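Side-chain contacts in beta-fructofuranosidase (Bifidobacterium adolescentis, PDB 6NOB), which probably hydrolyses terminal non-reducing beta-D-fructofuranosides such as sucrose: residues W155-W160 and E183-E188; V176-Q181 and T239-E244. All blocks are in the same frame, centred on the assembly; numbering follows the deposited sequence.

Interaction 1 of 2, residues W155-W160 and E183-E188; sequences WDNMHW and ELHTDE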
ATOM      1  N   TRP A 155      11.516   7.657   0.851  1.00 47.08           N
ATOM      2  CA  TRP A 155      11.197   7.400  -0.545  1.00 40.47           C
ATOM      3  C   TRP A 155      12.398   7.729  -1.427  1.00 41.48           C
ATOM      4  O   TRP A 155      13.157   8.662  -1.148  1.00 48.09           O
ATOM      5  CB  TRP A 155       9.976   8.219  -0.971  1.00 35.54           C
ATOM      6  CG  TRP A 155       9.497   7.900  -2.355  1.00 41.69           C
ATOM      7  CD1 TRP A 155       8.506   7.024  -2.703  1.00 46.10           C
ATOM      8  CD2 TRP A 155       9.992   8.452  -3.581  1.00 42.19           C
ATOM      9  NE1 TRP A 155       8.357   6.996  -4.070  1.00 40.37           N
ATOM     10  CE2 TRP A 155       9.258   7.865  -4.631  1.00 42.22           C
ATOM     11  CE3 TRP A 155      10.985   9.388  -3.892  1.00 41.10           C
ATOM     12  CZ2 TRP A 155       9.486   8.181  -5.967  1.00 44.12           C
ATOM     13  CZ3 TRP A 155      11.213   9.697  -5.219  1.00 39.98           C
ATOM     14  CH2 TRP A 155      10.467   9.097  -6.239  1.00 42.72           C
ATOM     15  N   ASP A 156      12.576   6.951  -2.490  1.00 36.71           N
ATOM     16  CA  ASP A 156      13.648   7.174  -3.456  1.00 40.42           C
ATOM     17  C   ASP A 156      13.245   6.506  -4.765  1.00 41.23           C
ATOM     18  O   ASP A 156      12.084   6.121  -4.948  1.00 41.14           O
ATOM     19  CB  ASP A 156      14.988   6.653  -2.923  1.00 41.74           C
ATOM     20  CG  ASP A 156      16.177   7.427  -3.462  1.00 42.53           C
ATOM     21  OD1 ASP A 156      16.047   8.068  -4.526  1.00 42.28           O
ATOM     22  OD2 ASP A 156      17.245   7.388  -2.816  1.00 42.83           O
ATOM     23  N   ASN A 157      14.206   6.368  -5.681  1.00 37.41           N
ATOM     24  CA  ASN A 157      13.939   5.770  -6.985  1.00 28.66           C
ATOM     25  C   ASN A 157      13.281   4.404  -6.820  1.00 39.31           C
ATOM     26  O   ASN A 157      13.775   3.542  -6.087  1.00 39.17           O
ATOM     27  CB  ASN A 157      15.236   5.651  -7.784  1.00 33.22           C
ATOM     28  CG  ASN A 157      15.761   7.001  -8.247  1.00 37.34           C
ATOM     29  OD1 ASN A 157      15.014   7.825  -8.779  1.00 36.53           O
ATOM     30  ND2 ASN A 157      17.056   7.234  -8.046  1.00 29.49           N
ATOM     31  N   MET A 158      12.163   4.215  -7.513  1.00 36.14           N
ATOM     32  CA  MET A 158      11.193   3.198  -7.140  1.00 37.47           C
ATOM     33  C   MET A 158      11.492   1.854  -7.792  1.00 41.95           C
ATOM     34  O   MET A 158      11.692   1.771  -9.009  1.00 38.35           O
ATOM     35  CB  MET A 158       9.783   3.665  -7.504  1.00 32.25           C
ATOM     36  CG  MET A 158       9.124   4.472  -6.399  1.00 35.50           C
ATOM     37  SD  MET A 158       8.780   3.448  -4.954  1.00 41.50           S
ATOM     38  CE  MET A 158      10.053   3.959  -3.806  1.00 27.99           C
ATOM     39  N   HIS A 159      11.523   0.811  -6.965  1.00 37.69           N
ATOM     40  CA  HIS A 159      11.572  -0.586  -7.368  1.00 34.07           C
ATOM     41  C   HIS A 159      10.217  -1.231  -7.098  1.00 34.51           C
ATOM     42  O   HIS A 159       9.328  -0.638  -6.481  1.00 34.57           O
ATOM     43  CB  HIS A 159      12.659  -1.356  -6.606  1.00 34.72           C
ATOM     44  CG  HIS A 159      14.023  -0.742  -6.663  1.00 37.10           C
ATOM     45  ND1 HIS A 159      14.271   0.570  -6.319  1.00 36.53           N
ATOM     46  CD2 HIS A 159      15.223  -1.279  -6.988  1.00 37.63           C
ATOM     47  CE1 HIS A 159      15.562   0.820  -6.450  1.00 40.83           C
ATOM     48  NE2 HIS A 159      16.162  -0.286  -6.854  1.00 38.96           N
ATOM     49  N   TRP A 160      10.077  -2.479  -7.537  1.00 35.18           N
ATOM     50  CA  TRP A 160       8.939  -3.320  -7.181  1.00 35.42           C
ATOM     51  C   TRP A 160       9.439  -4.463  -6.305  1.00 38.91           C
ATOM     52  O   TRP A 160      10.217  -5.307  -6.763  1.00 42.44           O
ATOM     53  CB  TRP A 160       8.241  -3.868  -8.423  1.00 38.03           C
ATOM     54  CG  TRP A 160       7.201  -2.963  -9.004  1.00 38.29           C
ATOM     55  CD1 TRP A 160       7.264  -1.606  -9.122  1.00 32.96           C
ATOM     56  CD2 TRP A 160       5.941  -3.358  -9.556  1.00 32.67           C
ATOM     57  NE1 TRP A 160       6.120  -1.131  -9.717  1.00 33.05           N
ATOM     58  CE2 TRP A 160       5.291  -2.188  -9.992  1.00 31.49           C
ATOM     59  CE3 TRP A 160       5.299  -4.588  -9.723  1.00 34.36           C
ATOM     60  CZ2 TRP A 160       4.030  -2.211 -10.582  1.00 36.12           C
ATOM     61  CZ3 TRP A 160       4.047  -4.609 -10.307  1.00 33.85           C
ATOM     62  CH2 TRP A 160       3.425  -3.430 -10.731  1.00 35.28           C
ATOM     63  N   GLU A 183      19.227   4.901 -16.360  1.00 38.87           N
ATOM     64  CA  GLU A 183      19.776   6.251 -16.329  1.00 35.77           C
ATOM     65  C   GLU A 183      19.572   6.933 -14.983  1.00 39.41           C
ATOM     66  O   GLU A 183      20.257   7.920 -14.690  1.00 46.39           O
ATOM     67  CB  GLU A 183      19.150   7.098 -17.440  1.00 34.53           C
ATOM     68  CG  GLU A 183      19.326   6.524 -18.836  1.00 36.58           C
ATOM     69  CD  GLU A 183      18.087   5.801 -19.331  1.00 34.06           C
ATOM     70  OE1 GLU A 183      17.411   5.145 -18.515  1.00 39.81           O
ATOM     71  OE2 GLU A 183      17.787   5.888 -20.539  1.00 36.77           O
ATOM     72  N   LEU A 184      18.652   6.434 -14.154  1.00 29.90           N
ATOM     73  CA  LEU A 184      18.419   7.049 -12.854  1.00 35.66           C
ATOM     74  C   LEU A 184      19.591   6.850 -11.903  1.00 37.24           C
ATOM     75  O   LEU A 184      19.680   7.553 -10.891  1.00 37.92           O
ATOM     76  CB  LEU A 184      17.137   6.493 -12.235  1.00 27.20           C
ATOM     77  CG  LEU A 184      15.854   7.049 -12.858  1.00 29.17           C
ATOM     78  CD1 LEU A 184      14.643   6.264 -12.401  1.00 25.14           C
ATOM     79  CD2 LEU A 184      15.696   8.524 -12.525  1.00 25.94           C
ATOM     80  N   HIS A 185      20.486   5.911 -12.206  1.00 39.55           N
ATOM     81  CA  HIS A 185      21.679   5.676 -11.407  1.00 40.19           C
ATOM     82  C   HIS A 185      22.947   6.200 -12.067  1.00 37.13           C
ATOM     83  O   HIS A 185      24.031   6.054 -11.495  1.00 37.83           O
ATOM     84  CB  HIS A 185      21.826   4.180 -11.108  1.00 39.90           C
ATOM     85  CG  HIS A 185      20.834   3.668 -10.111  1.00 39.53           C
ATOM     86  ND1 HIS A 185      20.647   2.326  -9.867  1.00 40.06           N
ATOM     87  CD2 HIS A 185      19.970   4.323  -9.299  1.00 41.40           C
ATOM     88  CE1 HIS A 185      19.711   2.173  -8.948  1.00 39.85           C
ATOM     89  NE2 HIS A 185      19.284   3.370  -8.586  1.00 38.08           N
ATOM     90  N   THR A 186      22.842   6.803 -13.252  1.00 39.56           N
ATOM     91  CA  THR A 186      23.977   7.437 -13.905  1.00 38.91           C
ATOM     92  C   THR A 186      23.776   8.930 -14.105  1.00 37.25           C
ATOM     93  O   THR A 186      24.697   9.610 -14.569  1.00 43.73           O
ATOM     94  CB  THR A 186      24.260   6.777 -15.262  1.00 41.26           C
ATOM     95  OG1 THR A 186      23.077   6.812 -16.072  1.00 37.68           O
ATOM     96  CG2 THR A 186      24.683   5.336 -15.066  1.00 37.28           C
ATOM     97  N   ASP A 187      22.599   9.455 -13.772  1.00 40.72           N
ATOM     98  CA  ASP A 187      22.290  10.876 -13.924  1.00 39.59           C
ATOM     99  C   ASP A 187      21.581  11.314 -12.646  1.00 41.33           C
ATOM    100  O   ASP A 187      20.405  10.993 -12.441  1.00 37.13           O
ATOM    101  CB  ASP A 187      21.431  11.119 -15.158  1.00 41.04           C
ATOM    102  CG  ASP A 187      21.225  12.593 -15.454  1.00 40.57           C
ATOM    103  OD1 ASP A 187      21.610  13.439 -14.616  1.00 44.05           O
ATOM    104  OD2 ASP A 187      20.677  12.905 -16.533  1.00 38.77           O
ATOM    105  N   GLU A 188      22.298  12.043 -11.788  1.00 36.88           N
ATOM    106  CA  GLU A 188      21.728  12.474 -10.518  1.00 42.01           C
ATOM    107  C   GLU A 188      20.706  13.592 -10.673  1.00 41.87           C
ATOM    108  O   GLU A 188      20.010  13.908  -9.702  1.00 43.46           O
ATOM    109  CB  GLU A 188      22.839  12.924  -9.569  1.00 50.87           C
ATOM    110  CG  GLU A 188      23.737  11.795  -9.098  1.00 65.91           C
ATOM    111  CD  GLU A 188      24.855  12.277  -8.192  1.00 76.45           C
ATOM    112  OE1 GLU A 188      25.809  12.902  -8.704  1.00 78.90           O
ATOM    113  OE2 GLU A 188      24.776  12.032  -6.969  1.00 79.57           O
TER
HETATM  114  O   HOH W   1      18.083   4.882  -6.447  1.00 30.53           O
HETATM  115  O   HOH W   2      18.411   9.499  -9.395  1.00 31.07           O

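Interaction 2 of 2, residues V176-Q181 and T239-E244; sequences VFLEPQ and TTCLCE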
ATOM      1  N   VAL A 176      13.503  -9.060  -5.847  1.00 39.43           N
ATOM      2  CA  VAL A 176      13.069  -7.767  -6.368  1.00 38.95           C
ATOM      3  C   VAL A 176      12.644  -7.927  -7.820  1.00 39.14           C
ATOM      4  O   VAL A 176      13.347  -8.546  -8.629  1.00 39.63           O
ATOM      5  CB  VAL A 176      14.188  -6.727  -6.212  1.00 42.52           C
ATOM      6  CG1 VAL A 176      13.887  -5.484  -7.037  1.00 39.29           C
ATOM      7  CG2 VAL A 176      14.364  -6.364  -4.746  1.00 45.31           C
ATOM      8  N   PHE A 177      11.483  -7.366  -8.155  1.00 41.31           N
ATOM      9  CA  PHE A 177      10.797  -7.651  -9.410  1.00 36.76           C
ATOM     10  C   PHE A 177      11.099  -6.635 -10.508  1.00 35.58           C
ATOM     11  O   PHE A 177      11.527  -7.020 -11.600  1.00 41.87           O
ATOM     12  CB  PHE A 177       9.289  -7.724  -9.156  1.00 34.44           C
ATOM     13  CG  PHE A 177       8.500  -8.172 -10.343  1.00 35.18           C
ATOM     14  CD1 PHE A 177       8.575  -9.486 -10.779  1.00 32.66           C
ATOM     15  CD2 PHE A 177       7.679  -7.287 -11.020  1.00 28.99           C
ATOM     16  CE1 PHE A 177       7.851  -9.907 -11.873  1.00 34.63           C
ATOM     17  CE2 PHE A 177       6.950  -7.703 -12.114  1.00 32.43           C
ATOM     18  CZ  PHE A 177       7.034  -9.016 -12.540  1.00 35.13           C
ATOM     19  N   LEU A 178      10.869  -5.350 -10.250  1.00 38.81           N
ATOM     20  CA  LEU A 178      11.178  -4.289 -11.199  1.00 36.79           C
ATOM     21  C   LEU A 178      12.089  -3.267 -10.535  1.00 41.65           C
ATOM     22  O   LEU A 178      12.130  -3.147  -9.309  1.00 42.39           O
ATOM     23  CB  LEU A 178       9.909  -3.605 -11.723  1.00 34.28           C
ATOM     24  CG  LEU A 178       9.119  -4.386 -12.774  1.00 32.77           C
ATOM     25  CD1 LEU A 178       7.690  -3.879 -12.846  1.00 40.34           C
ATOM     26  CD2 LEU A 178       9.797  -4.290 -14.132  1.00 27.00           C
ATOM     27  N   GLU A 179      12.820  -2.527 -11.359  1.00 42.35           N
ATOM     28  CA  GLU A 179      13.876  -1.640 -10.895  1.00 39.35           C
ATOM     29  C   GLU A 179      13.810  -0.332 -11.656  1.00 38.63           C
ATOM     30  O   GLU A 179      13.167  -0.247 -12.711  1.00 40.91           O
ATOM     31  CB  GLU A 179      15.248  -2.307 -11.068  1.00 33.89           C
ATOM     32  CG  GLU A 179      15.403  -3.556 -10.218  1.00 29.71           C
ATOM     33  CD  GLU A 179      16.778  -4.176 -10.311  1.00 37.60           C
ATOM     34  OE1 GLU A 179      17.674  -3.569 -10.933  1.00 43.97           O
ATOM     35  OE2 GLU A 179      16.961  -5.277  -9.754  1.00 44.12           O
ATOM     36  N   PRO A 180      14.447   0.729 -11.144  1.00 37.45           N
ATOM     37  CA  PRO A 180      14.420   2.017 -11.842  1.00 33.64           C
ATOM     38  C   PRO A 180      15.077   1.930 -13.209  1.00 34.31           C
ATOM     39  O   PRO A 180      15.911   1.060 -13.472  1.00 35.16           O
ATOM     40  CB  PRO A 180      15.214   2.947 -10.914  1.00 32.72           C
ATOM     41  CG  PRO A 180      15.139   2.309  -9.580  1.00 37.65           C
ATOM     42  CD  PRO A 180      15.128   0.833  -9.839  1.00 39.48           C
ATOM     43  N   GLN A 181      14.680   2.850 -14.085  1.00 30.58           N
ATOM     44  CA  GLN A 181      15.359   3.000 -15.362  1.00 32.34           C
ATOM     45  C   GLN A 181      16.864   3.132 -15.125  1.00 34.80           C
ATOM     46  O   GLN A 181      17.280   3.785 -14.161  1.00 33.76           O
ATOM     47  CB  GLN A 181      14.841   4.232 -16.112  1.00 31.72           C
ATOM     48  CG  GLN A 181      13.357   4.204 -16.453  1.00 28.56           C
ATOM     49  CD  GLN A 181      12.506   4.855 -15.382  1.00 35.63           C
ATOM     50  OE1 GLN A 181      12.293   4.284 -14.315  1.00 40.41           O
ATOM     51  NE2 GLN A 181      12.022   6.065 -15.659  1.00 30.01           N
ATOM     52  N   THR A 239       3.387   1.341 -18.990  1.00 31.56           N
ATOM     53  CA  THR A 239       4.062   0.247 -19.676  1.00 32.05           C
ATOM     54  C   THR A 239       3.461  -1.084 -19.237  1.00 36.49           C
ATOM     55  O   THR A 239       2.665  -1.158 -18.297  1.00 34.33           O
ATOM     56  CB  THR A 239       5.574   0.257 -19.402  1.00 33.55           C
ATOM     57  OG1 THR A 239       5.818  -0.119 -18.039  1.00 30.16           O
ATOM     58  CG2 THR A 239       6.157   1.643 -19.646  1.00 31.25           C
ATOM     59  N   THR A 240       3.852  -2.151 -19.931  1.00 33.26           N
ATOM     60  CA  THR A 240       3.394  -3.494 -19.610  1.00 33.93           C
ATOM     61  C   THR A 240       4.573  -4.457 -19.612  1.00 34.82           C
ATOM     62  O   THR A 240       5.597  -4.213 -20.254  1.00 37.42           O
ATOM     63  CB  THR A 240       2.313  -3.991 -20.593  1.00 34.71           C
ATOM     64  OG1 THR A 240       1.633  -5.116 -20.025  1.00 37.42           O
ATOM     65  CG2 THR A 240       2.930  -4.409 -21.920  1.00 36.27           C
ATOM     66  N   CYS A 241       4.414  -5.552 -18.872  1.00 32.49           N
ATOM     67  CA  CYS A 241       5.397  -6.626 -18.843  1.00 31.51           C
ATOM     68  C   CYS A 241       4.727  -7.867 -18.271  1.00 33.48           C
ATOM     69  O   CYS A 241       3.635  -7.797 -17.700  1.00 32.88           O
ATOM     70  CB  CYS A 241       6.650  -6.234 -18.044  1.00 30.41           C
ATOM     71  SG  CYS A 241       6.390  -5.818 -16.312  1.00 34.35           S
ATOM     72  N   LEU A 242       5.383  -9.008 -18.453  1.00 29.76           N
ATOM     73  CA  LEU A 242       4.838 -10.291 -18.040  1.00 32.32           C
ATOM     74  C   LEU A 242       5.666 -10.891 -16.918  1.00 33.96           C
ATOM     75  O   LEU A 242       6.895 -10.771 -16.907  1.00 35.32           O
ATOM     76  CB  LEU A 242       4.797 -11.284 -19.202  1.00 31.73           C
ATOM     77  CG  LEU A 242       3.721 -11.088 -20.260  1.00 38.64           C
ATOM     78  CD1 LEU A 242       3.886 -12.140 -21.343  1.00 36.35           C
ATOM     79  CD2 LEU A 242       2.346 -11.176 -19.626  1.00 40.16           C
ATOM     80  N   CYS A 243       4.979 -11.529 -15.976  1.00 34.55           N
ATOM     81  CA  CYS A 243       5.568 -12.521 -15.082  1.00 34.51           C
ATOM     82  C   CYS A 243       5.065 -13.888 -15.527  1.00 38.93           C
ATOM     83  O   CYS A 243       3.900 -14.230 -15.307  1.00 41.90           O
ATOM     84  CB  CYS A 243       5.211 -12.255 -13.629  1.00 35.71           C
ATOM     85  SG  CYS A 243       6.150 -13.313 -12.526  1.00 36.80           S
ATOM     86  N   GLU A 244       5.945 -14.673 -16.146  1.00 38.65           N
ATOM     87  CA  GLU A 244       5.541 -15.952 -16.712  1.00 39.23           C
ATOM     88  C   GLU A 244       5.691 -17.114 -15.741  1.00 38.32           C
ATOM     89  O   GLU A 244       4.942 -18.093 -15.844  1.00 45.17           O
ATOM     90  CB  GLU A 244       6.344 -16.237 -17.982  1.00 43.73           C
ATOM     91  CG  GLU A 244       6.146 -15.192 -19.067  1.00 46.47           C
ATOM     92  CD  GLU A 244       7.057 -15.403 -20.257  1.00 52.19           C
ATOM     93  OE1 GLU A 244       7.526 -14.398 -20.834  1.00 54.62           O
ATOM     94  OE2 GLU A 244       7.301 -16.574 -20.619  1.00 55.92           O
TER

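Interaction 1 of 2, residues W155-W160 and E183-E188
Asn157 extends its side-chain amide over the branched end of Leu184, crossing it at a slant. The amide oxygen sits beside both methyls, with OD1 3.9 Å from Leu184 CD2 and 4.0 Å from CD1, while its polar partner is the backbone N-H of Gly192. The other half of the amide works through water. Asn157 ND2 donates to two water molecules, each 3.0 Å away: one lies 2.9 Å from His185 NE2, and the second donates to Leu184 O at 2.8 Å. Bonds at both ends should hold the amide in this rotation. His185 turns the edge of its ring to the amide nitrogen, which lies near the ring plane, CD2 being the nearest ring atom. In the five-bladed propeller of family 32, this joins the turn entering strand 159-165 of the first blade to the short 3-10 segment that precedes strand 190-202 of the second. The turn has bonds of its own: Asp156 OD1 accepts from Asn157 N at 2.8 Å, and His159 ND1 makes a weak, in-plane bond to Asn157 O. Asp156 OD2 forms a salt bridge with Arg52, on strand 52-58.

Interaction 2 of 2, residues V176-Q181 and T239-E244
Phe177 contributes the most surface to this contact and brings the CE1-CZ end of its ring up to Cys243. Its CG stands anti to the backbone N (chi1 -173°), which carries the ring across to strand 235-243. The far end of the ring does the touching: Phe177 CE1 lies 3.9 Å from Cys243 SG, and Phe177 CZ is equally near Cys243 CB at 3.9 Å. The sulfur is 5.1 Å from the ring centroid and 70° off the ring normal, an oblique sulfur-aromatic contact. Cys243 holds its SG anti to its own backbone N, where the sulfur reaches CE1, while CB itself lies near both CE1 and CZ. Two residues back along the strand, Cys241 also turns toward 176-181 and meets Leu178 more loosely, its SG 4.2 Å from Leu178 CD1. Leu242 between them points away, as strand alternation requires. The two sulfurs are 8.4 Å apart, Cys241 SG to Cys243 SG, and each meets a different residue of 176-181.

Two neighbouring residues, Phe177 and Leu178, can both point at the same strand because they form a classic beta bulge opposite Trp160, whose backbone bonds to both. The contacts between the two segments are apolar, and other residues add to them: Phe145 meets the Phe177 ring with planes at about 55°, Leu219 and Val249 also touch Phe177, and Val249 touches Cys241. The bulged chain runs beside strand 159-165 at the outer side of the first blade, whereas strand 235-243 is the third strand of the next four-stranded antiparallel sheet. Side chains meeting in pairs between successive sheets in this way are the blade-to-blade packing of a beta-propeller, here the five-bladed catalytic fold of glycoside hydrolase family 32.

In the fold
From the N terminus, the chain passes through the two small antiparallel sheets before entering the propeller. Segment 155-160 leads into strand 159-165; the chain then turns through strand 172-173 into 176-181 and on to 183-188, where interaction 1 closes a loop of 22 residues. Interaction 2 starts inside that loop and closes later, after strands 190-202 and 216-227, when 239-244 returns to 176-181. The two loops therefore cross rather than nest. They also touch, in the backbone pairing at Trp160 and where His159 packs on Pro180. Together they tie the first blade to the start and to the third strand of the second.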